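Local coordinates for polyketide synthase PksL (Bacillus subtilis, PDB 5E1V), which probably removes water from beta-hydroxyacyl intermediates of bacillaene assembly through this monomeric dehydratase domain, which has a double-hotdog fold, at residues A[15-20]-A[188-193]; A[37-42]-A[221-226]; A[252-255]-A[261-264]. All coordinates share one frame; numbering follows the deposited sequence.

How the interactions relate
All three contacts are largely buried. Interactions 1 and 2 each join an early helix of the chain to a part of its second half. Interaction 3 closes a local beta hairpin. Phe188 of interaction 1 links the first two: its ring packs against Tyr39, Phe223 and Ala225 of interaction 2. Interactions 2 and 3 lie on neighbouring strands, 215-225 and 262-273, and Ala225 packs on Ala264. The chemistry changes with place. Interaction 1 is ring packing without a hydrogen bond across it. Interaction 2 adds a water to an aromatic pair. Interaction 3 rests on backbone bonds and adds a salt bridge between buried Glu254 and partly exposed Lys262.

Interaction 1 of 3, residues A[15-20]-A[188-193]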
loop_
_atom_site.group_PDB
_atom_site.type_symbol
_atom_site.label_atom_id
_atom_site.label_comp_id
_atom_site.label_asym_id
_atom_site.label_seq_id
_atom_site.Cartn_x
_atom_site.Cartn_y
_atom_site.Cartn_z
ATOM N N ASN A 15 -16.930 1.641 -1.779
ATOM C CA ASN A 15 -15.741 1.136 -1.158
ATOM C C ASN A 15 -15.130 2.272 -0.366
ATOM O O ASN A 15 -14.872 3.356 -0.913
ATOM C CB ASN A 15 -14.748 0.693 -2.258
ATOM C CG ASN A 15 -13.438 0.184 -1.715
ATOM O OD1 ASN A 15 -12.623 0.901 -1.113
ATOM N ND2 ASN A 15 -13.156 -1.070 -2.045
ATOM N N PRO A 16 -14.859 2.039 0.937
ATOM C CA PRO A 16 -14.415 3.174 1.750
ATOM C C PRO A 16 -13.026 3.682 1.383
ATOM O O PRO A 16 -12.747 4.868 1.661
ATOM C CB PRO A 16 -14.465 2.625 3.175
ATOM C CG PRO A 16 -14.264 1.175 3.039
ATOM C CD PRO A 16 -14.816 0.769 1.689
ATOM N N PHE A 17 -12.144 2.833 0.799
ATOM C CA PHE A 17 -10.828 3.350 0.408
ATOM C C PHE A 17 -10.970 4.316 -0.775
ATOM O O PHE A 17 -10.352 5.340 -0.814
ATOM C CB PHE A 17 -9.869 2.185 0.067
ATOM C CG PHE A 17 -9.676 1.205 1.226
ATOM C CD1 PHE A 17 -9.025 1.579 2.364
ATOM C CD2 PHE A 17 -10.243 -0.065 1.193
ATOM C CE1 PHE A 17 -8.806 0.693 3.462
ATOM C CE2 PHE A 17 -10.084 -0.941 2.289
ATOM C CZ PHE A 17 -9.365 -0.531 3.439
ATOM N N ILE A 18 -11.842 3.986 -1.714
ATOM C CA ILE A 18 -12.046 4.814 -2.855
ATOM C C ILE A 18 -12.764 6.095 -2.437
ATOM O O ILE A 18 -12.444 7.139 -2.869
ATOM C CB ILE A 18 -12.805 4.051 -3.956
ATOM C CG1 ILE A 18 -11.994 2.826 -4.446
ATOM C CG2 ILE A 18 -13.103 4.891 -5.133
ATOM C CD1 ILE A 18 -12.675 2.003 -5.487
ATOM N N TYR A 19 -13.808 5.982 -1.647
ATOM C CA TYR A 19 -14.531 7.155 -1.298
ATOM C C TYR A 19 -13.683 8.147 -0.564
ATOM O O TYR A 19 -13.831 9.380 -0.795
ATOM C CB TYR A 19 -15.744 6.748 -0.490
ATOM C CG TYR A 19 -16.663 7.868 -0.177
ATOM C CD1 TYR A 19 -17.756 8.121 -0.964
ATOM C CD2 TYR A 19 -16.491 8.641 0.980
ATOM C CE1 TYR A 19 -18.638 9.169 -0.667
ATOM C CE2 TYR A 19 -17.380 9.689 1.303
ATOM C CZ TYR A 19 -18.452 9.958 0.479
ATOM O OH TYR A 19 -19.391 11.011 0.804
ATOM N N HIS A 20 -12.759 7.670 0.258
ATOM C CA HIS A 20 -11.976 8.519 1.182
ATOM C C HIS A 20 -10.531 8.771 0.697
ATOM O O HIS A 20 -9.657 9.199 1.469
ATOM C CB HIS A 20 -11.971 7.910 2.589
ATOM C CG HIS A 20 -13.303 7.994 3.270
ATOM N ND1 HIS A 20 -13.876 9.212 3.603
ATOM C CD2 HIS A 20 -14.262 7.061 3.513
ATOM C CE1 HIS A 20 -15.076 9.015 4.135
ATOM N NE2 HIS A 20 -15.330 7.723 4.111
ATOM N N PHE A 188 -3.392 -6.984 5.063
ATOM C CA PHE A 188 -2.439 -5.895 5.064
ATOM C C PHE A 188 -3.215 -4.611 4.847
ATOM O O PHE A 188 -3.426 -4.161 3.681
ATOM C CB PHE A 188 -1.346 -6.224 3.991
ATOM C CG PHE A 188 -0.669 -7.491 4.314
ATOM C CD1 PHE A 188 0.269 -7.482 5.342
ATOM C CD2 PHE A 188 -0.918 -8.697 3.627
ATOM C CE1 PHE A 188 0.875 -8.675 5.755
ATOM C CE2 PHE A 188 -0.321 -9.870 4.060
ATOM C CZ PHE A 188 0.575 -9.846 5.152
ATOM N N HIS A 189 -3.691 -4.045 5.991
ATOM C CA HIS A 189 -4.673 -3.031 5.886
ATOM C C HIS A 189 -4.223 -1.892 5.007
ATOM O O HIS A 189 -3.255 -1.207 5.335
ATOM C CB HIS A 189 -5.051 -2.457 7.269
ATOM C CG HIS A 189 -6.423 -1.866 7.287
ATOM N ND1 HIS A 189 -6.695 -0.642 6.765
ATOM C CD2 HIS A 189 -7.569 -2.297 7.864
ATOM C CE1 HIS A 189 -7.958 -0.362 6.925
ATOM N NE2 HIS A 189 -8.524 -1.373 7.564
ATOM N N PRO A 190 -4.958 -1.606 3.895
ATOM C CA PRO A 190 -4.575 -0.400 3.081
ATOM C C PRO A 190 -4.337 0.933 3.749
ATOM O O PRO A 190 -3.476 1.595 3.370
ATOM C CB PRO A 190 -5.658 -0.312 2.074
ATOM C CG PRO A 190 -6.079 -1.798 1.895
ATOM C CD PRO A 190 -6.139 -2.257 3.284
ATOM N N THR A 191 -5.017 1.274 4.820
ATOM C CA THR A 191 -4.680 2.472 5.581
ATOM C C THR A 191 -3.333 2.456 6.279
ATOM O O THR A 191 -2.563 3.439 6.310
ATOM C CB THR A 191 -5.841 2.674 6.611
ATOM O OG1 THR A 191 -7.066 2.883 5.854
ATOM C CG2 THR A 191 -5.633 3.854 7.366
ATOM N N LEU A 192 -2.985 1.311 6.826
ATOM C CA LEU A 192 -1.658 1.151 7.405
ATOM C C LEU A 192 -0.601 1.225 6.322
ATOM O O LEU A 192 0.398 1.878 6.503
ATOM C CB LEU A 192 -1.621 -0.153 8.134
ATOM C CG LEU A 192 -2.465 -0.341 9.413
ATOM C CD1 LEU A 192 -2.202 -1.672 9.994
ATOM C CD2 LEU A 192 -2.129 0.760 10.411
ATOM N N ILE A 193 -0.807 0.533 5.185
ATOM C CA ILE A 193 0.221 0.498 4.154
ATOM C C ILE A 193 0.267 1.900 3.475
ATOM O O ILE A 193 1.326 2.485 3.360
ATOM C CB ILE A 193 0.020 -0.578 3.068
ATOM C CG1 ILE A 193 -0.326 -1.981 3.647
ATOM C CG2 ILE A 193 1.311 -0.627 2.224
ATOM C CD1 ILE A 193 0.583 -2.504 4.697
#
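Phe17 reaches from helix 16-19 to the start of helix 190-203 and meets His189, Pro190 and Thr191. Its CB points toward the other segment. CG lies anti to the carbonyl carbon (chi1 -58°), which places the ring with CE1 and CZ against Pro190. Phe17 CD1 lies 3.9 Å from Pro190 CB. Phe17 CE1 is the busiest atom: it sits 3.6 Å from Pro190 CB and also meets Thr191 OG1 and His189 CE1. Further round, Phe17 CZ touches Pro190 CD at 3.7 Å, and Phe17 CE2 comes 4.1 Å from Pro190 CG. The proline thus covers one face. Its CB makes a CH-pi contact, 24° off the normal of the Phe17 ring. Thr191 OG1 and His189 CE1 lie at the ring edge, near its plane. The imidazole is turned 71° to the phenyl ring. An alanine in place of Phe17 would probably open a gap beside Pro190 and leave the His189 ring freer to shift. Both helix starts are capped. Asn15 OD1 accepts from Ile18 N at 3.2 Å. His189 ND1 accepts from Thr191 N at 3.2 Å, almost in the imidazole plane, which probably limits its rotation. Thr191 OG1 bonds to the backbone oxygen of Tyr155, whose ring also meets Phe17 edge-to-face. Residues 189-193 read HPTLI, the start of the HPxxxD motif that in related dehydratases carries the active-site aspartate. No hydrogen bond crosses the contact, so its fit depends on ring shape, while Thr191 OG1 and His189 ND1 find partners to its side.

Interaction 2 of 3, residues A[37-42]-A[221-226]; sequences IIYQIF and ESFSAS
Tyr39 of helix 34-44 extends its ring to Phe223 of strand 215-225. The outer end of the tyrosine does the touching. Tyr39 CE1 packs on Phe223 CD2 at 3.5 Å. Tyr39 OH meets Phe223 CD2 at the same 3.5 Å, at the edge of the phenylalanine ring and near its plane. The two rings are oblique, with planes at 71° and centroids 5.6 Å apart. Phe223 CG is anti to its own backbone N (chi1 -175°), and the CD2 side of the ring is presented to the tyrosine. The backbone is close too: Tyr39 OH stands 3.3 Å from Phe223 O. A water continues the contact. It lies 3.1 Å from Tyr39 OH and accepts from Ala225 N at 2.8 Å.

A second shell positions both rings. Phe188 of interaction 1 meets each of them edge-to-face, so three aromatic rings meet here. Leu54 and Met111 also touch Tyr39, and Leu266 packs on Phe223. Backbone bonds of Phe223 to Leu54 and of Ser224 to Glu265 fix the strand between its neighbours. The end of Tyr39 thus ties helix 34-44, the hotdog helix of the first half of the chain, to strand 215-225 of the second half. The contact is mostly apolar. The water probably lowers the cost of burying the hydroxyl, and it lets an apolar ring contact carry a polar link from helix to strand.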
loop_
_atom_site.group_PDB
_atom_site.type_symbol
_atom_site.label_atom_id
_atom_site.label_comp_id
_atom_site.label_asym_id
_atom_site.label_seq_id
_atom_site.Cartn_x
_atom_site.Cartn_y
_atom_site.Cartn_z
ATOM N N ILE A 37 -5.616 -6.853 -1.502
ATOM C CA ILE A 37 -6.396 -7.491 -2.528
ATOM C C ILE A 37 -5.802 -8.887 -2.896
ATOM O O ILE A 37 -6.495 -9.929 -2.803
ATOM C CB ILE A 37 -6.626 -6.570 -3.730
ATOM C CG1 ILE A 37 -7.617 -5.455 -3.375
ATOM C CG2 ILE A 37 -7.053 -7.372 -4.945
ATOM C CD1 ILE A 37 -7.500 -4.242 -4.221
ATOM N N ILE A 38 -4.525 -8.892 -3.252
ATOM C CA ILE A 38 -3.915 -10.090 -3.749
ATOM C C ILE A 38 -3.775 -11.190 -2.672
ATOM O O ILE A 38 -4.172 -12.319 -2.922
ATOM C CB ILE A 38 -2.564 -9.802 -4.413
ATOM C CG1 ILE A 38 -2.783 -8.930 -5.631
ATOM C CG2 ILE A 38 -1.958 -11.136 -4.930
ATOM C CD1 ILE A 38 -1.482 -8.320 -6.107
ATOM N N TYR A 39 -3.376 -10.820 -1.443
ATOM C CA TYR A 39 -3.156 -11.801 -0.386
ATOM C C TYR A 39 -4.513 -12.368 0.057
ATOM O O TYR A 39 -4.569 -13.575 0.424
ATOM C CB TYR A 39 -2.393 -11.196 0.797
ATOM C CG TYR A 39 -0.877 -11.239 0.650
ATOM C CD1 TYR A 39 -0.164 -10.225 0.048
ATOM C CD2 TYR A 39 -0.158 -12.369 1.049
ATOM C CE1 TYR A 39 1.200 -10.334 -0.173
ATOM C CE2 TYR A 39 1.195 -12.419 0.883
ATOM C CZ TYR A 39 1.864 -11.380 0.260
ATOM O OH TYR A 39 3.243 -11.442 0.120
ATOM N N GLN A 40 -5.585 -11.545 -0.004
ATOM C CA GLN A 40 -6.965 -12.099 0.281
ATOM C C GLN A 40 -7.337 -13.243 -0.629
ATOM O O GLN A 40 -7.955 -14.196 -0.170
ATOM C CB GLN A 40 -8.064 -11.042 0.229
ATOM C CG GLN A 40 -7.863 -9.998 1.284
ATOM C CD GLN A 40 -8.651 -10.155 2.555
ATOM O OE1 GLN A 40 -9.342 -11.162 2.782
ATOM N NE2 GLN A 40 -8.680 -9.059 3.330
ATOM N N ILE A 41 -7.063 -13.087 -1.925
ATOM C CA ILE A 41 -7.351 -14.040 -2.926
ATOM C C ILE A 41 -6.625 -15.391 -2.633
ATOM O O ILE A 41 -7.218 -16.477 -2.661
ATOM C CB ILE A 41 -6.974 -13.496 -4.308
ATOM C CG1 ILE A 41 -7.983 -12.392 -4.694
ATOM C CG2 ILE A 41 -7.068 -14.584 -5.364
ATOM C CD1 ILE A 41 -7.451 -11.542 -5.775
ATOM N N PHE A 42 -5.343 -15.316 -2.382
ATOM C CA PHE A 42 -4.593 -16.577 -2.106
ATOM C C PHE A 42 -4.996 -17.210 -0.808
ATOM O O PHE A 42 -5.022 -18.471 -0.686
ATOM C CB PHE A 42 -3.139 -16.216 -2.103
ATOM C CG PHE A 42 -2.573 -16.162 -3.522
ATOM C CD1 PHE A 42 -2.091 -17.295 -4.133
ATOM C CD2 PHE A 42 -2.635 -14.984 -4.264
ATOM C CE1 PHE A 42 -1.556 -17.190 -5.408
ATOM C CE2 PHE A 42 -2.209 -14.911 -5.566
ATOM C CZ PHE A 42 -1.663 -16.022 -6.127
ATOM N N GLU A 221 9.074 -4.006 -5.900
ATOM C CA GLU A 221 9.991 -5.105 -6.205
ATOM C C GLU A 221 9.520 -6.415 -5.523
ATOM O O GLU A 221 9.357 -7.506 -6.136
ATOM C CB GLU A 221 11.427 -4.752 -5.766
ATOM C CG GLU A 221 12.355 -5.919 -6.034
ATOM C CD GLU A 221 13.810 -5.550 -5.922
ATOM O OE1 GLU A 221 14.198 -4.485 -6.427
ATOM O OE2 GLU A 221 14.546 -6.342 -5.306
ATOM N N SER A 222 9.220 -6.278 -4.239
ATOM C CA SER A 222 8.731 -7.402 -3.431
ATOM C C SER A 222 8.006 -6.983 -2.166
ATOM O O SER A 222 8.229 -5.910 -1.595
ATOM C CB SER A 222 9.873 -8.331 -2.967
ATOM O OG SER A 222 10.839 -7.633 -2.335
ATOM N N PHE A 223 7.171 -7.906 -1.749
ATOM C CA PHE A 223 6.500 -7.856 -0.498
ATOM C C PHE A 223 6.531 -9.224 0.073
ATOM O O PHE A 223 6.204 -10.202 -0.584
ATOM C CB PHE A 223 5.015 -7.388 -0.615
ATOM C CG PHE A 223 4.385 -7.227 0.701
ATOM C CD1 PHE A 223 4.627 -6.121 1.439
ATOM C CD2 PHE A 223 3.606 -8.170 1.203
ATOM C CE1 PHE A 223 4.017 -5.916 2.681
ATOM C CE2 PHE A 223 2.979 -8.020 2.421
ATOM C CZ PHE A 223 3.211 -6.894 3.171
ATOM N N SER A 224 6.857 -9.269 1.344
ATOM C CA SER A 224 7.006 -10.495 2.090
ATOM C C SER A 224 6.504 -10.189 3.488
ATOM O O SER A 224 6.849 -9.124 3.999
ATOM C CB SER A 224 8.514 -10.849 2.176
ATOM O OG SER A 224 8.523 -12.098 2.807
ATOM N N ALA A 225 5.818 -11.122 4.104
ATOM C CA ALA A 225 5.200 -10.950 5.416
ATOM C C ALA A 225 5.074 -12.308 6.167
ATOM O O ALA A 225 4.684 -13.332 5.583
ATOM C CB ALA A 225 3.818 -10.305 5.259
ATOM N N SER A 226 5.529 -12.292 7.413
ATOM C CA SER A 226 5.414 -13.416 8.364
ATOM C C SER A 226 4.149 -13.285 9.241
ATOM O O SER A 226 3.808 -14.190 9.952
ATOM C CB SER A 226 6.676 -13.480 9.276
ATOM O OG SER A 226 6.835 -12.324 10.113
HETATM O O HOH W 1 4.748 -13.022 2.339
#

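Interaction 3 of 3, residues A[252-255]-A[261-264]; sequences TLEF and EKVA
The Phe255 ring turns an edge to Ala264, whose carbonyl lies near the ring plane. Phe255 CD1 is the ring atom that touches, 3.9 Å from Ala264 CB. The ring also packs among Leu229, Cys233, Thr235 and Ser196. The other flat group is the carboxylate of Glu254. Glu254 OE1 takes Lys262 NZ at 2.8 Å on the anti lone pair, the one turned away from OE2. Lys262 reaches it as an extended chain, with CG anti to the backbone N (chi1 -176°). This salt bridge belongs to a wider charge network: Glu254 also pairs with Lys238 and Arg236, and Lys262 with Glu265. Cationic partners on both carboxylate oxygens would be expected to keep the glutamate ionised.

The backbone joins the strands. Phe255 N donates to Ala264 O at 2.8 Å. In return, Phe255 O accepts two bonds. Val263 N reaches Phe255 O at 2.8 Å, nearly straight at 168°. Ala264 N lies farther from Phe255 O, at 3.3 Å. Lys262 CA adds a CH contact to Phe255 O at 3.5 Å. Val263 CG2 also packs against that oxygen. Opposite Phe255 the second strand spends two residues, Val263 and Ala264, a classic beta bulge. The bulge sits in the antiparallel hairpin of strands 248-256 and 262-273. Leu253 and Phe255 pack the first of these on helix 190-203, as expected of the domain's second hotdog.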
loop_
_atom_site.group_PDB
_atom_site.type_symbol
_atom_site.label_atom_id
_atom_site.label_comp_id
_atom_site.label_asym_id
_atom_site.label_seq_id
_atom_site.Cartn_x
_atom_site.Cartn_y
_atom_site.Cartn_z
ATOM N N THR A 252 12.042 1.819 0.803
ATOM C CA THR A 252 11.870 0.450 1.259
ATOM C C THR A 252 11.170 0.601 2.612
ATOM O O THR A 252 11.637 1.312 3.495
ATOM C CB THR A 252 13.176 -0.401 1.309
ATOM O OG1 THR A 252 13.528 -0.886 0.006
ATOM C CG2 THR A 252 12.908 -1.669 2.165
ATOM N N LEU A 253 10.001 -0.049 2.751
ATOM C CA LEU A 253 9.178 0.057 3.952
ATOM C C LEU A 253 9.339 -1.190 4.812
ATOM O O LEU A 253 9.122 -2.291 4.336
ATOM C CB LEU A 253 7.653 0.249 3.570
ATOM C CG LEU A 253 7.207 1.438 2.711
ATOM C CD1 LEU A 253 5.675 1.446 2.398
ATOM C CD2 LEU A 253 7.712 2.787 3.260
ATOM N N GLU A 254 9.700 -1.036 6.097
ATOM C CA GLU A 254 9.928 -2.205 6.947
ATOM C C GLU A 254 8.867 -2.210 8.021
ATOM O O GLU A 254 8.766 -1.251 8.735
ATOM C CB GLU A 254 11.340 -2.158 7.561
ATOM C CG GLU A 254 12.405 -2.145 6.495
ATOM C CD GLU A 254 13.777 -2.041 7.106
ATOM O OE1 GLU A 254 14.293 -3.102 7.583
ATOM O OE2 GLU A 254 14.264 -0.884 7.150
ATOM N N PHE A 255 8.080 -3.264 8.123
ATOM C CA PHE A 255 7.002 -3.316 9.071
ATOM C C PHE A 255 7.311 -4.115 10.330
ATOM O O PHE A 255 7.709 -5.256 10.279
ATOM C CB PHE A 255 5.714 -3.756 8.417
ATOM C CG PHE A 255 5.359 -2.942 7.209
ATOM C CD1 PHE A 255 5.855 -3.311 5.941
ATOM C CD2 PHE A 255 4.519 -1.877 7.292
ATOM C CE1 PHE A 255 5.513 -2.597 4.811
ATOM C CE2 PHE A 255 4.220 -1.140 6.164
ATOM C CZ PHE A 255 4.680 -1.511 4.932
ATOM N N GLU A 261 9.005 -6.633 16.711
ATOM C CA GLU A 261 9.538 -7.663 15.839
ATOM C C GLU A 261 9.279 -7.303 14.367
ATOM O O GLU A 261 8.213 -6.794 14.049
ATOM C CB GLU A 261 8.946 -9.008 16.150
ATOM C CG GLU A 261 9.169 -9.476 17.588
ATOM C CD GLU A 261 8.093 -10.411 18.079
ATOM O OE1 GLU A 261 7.004 -10.402 17.502
ATOM O OE2 GLU A 261 8.297 -11.134 19.094
ATOM N N LYS A 262 10.269 -7.489 13.506
ATOM C CA LYS A 262 10.046 -7.264 12.033
ATOM C C LYS A 262 9.121 -8.344 11.503
ATOM O O LYS A 262 9.362 -9.541 11.722
ATOM C CB LYS A 262 11.331 -7.247 11.241
ATOM C CG LYS A 262 11.120 -6.931 9.758
ATOM C CD LYS A 262 12.397 -6.438 9.087
ATOM C CE LYS A 262 12.209 -6.207 7.588
ATOM N NZ LYS A 262 13.494 -5.704 7.039
ATOM N N VAL A 263 8.026 -7.933 10.859
ATOM C CA VAL A 263 7.047 -8.874 10.273
ATOM C C VAL A 263 6.746 -8.743 8.765
ATOM O O VAL A 263 6.118 -9.613 8.213
ATOM C CB VAL A 263 5.724 -8.824 10.996
ATOM C CG1 VAL A 263 5.985 -9.254 12.420
ATOM C CG2 VAL A 263 5.076 -7.414 10.957
ATOM N N ALA A 264 7.175 -7.658 8.145
ATOM C CA ALA A 264 7.003 -7.507 6.747
ATOM C C ALA A 264 7.978 -6.518 6.127
ATOM O O ALA A 264 8.575 -5.662 6.751
ATOM C CB ALA A 264 5.530 -7.156 6.377
#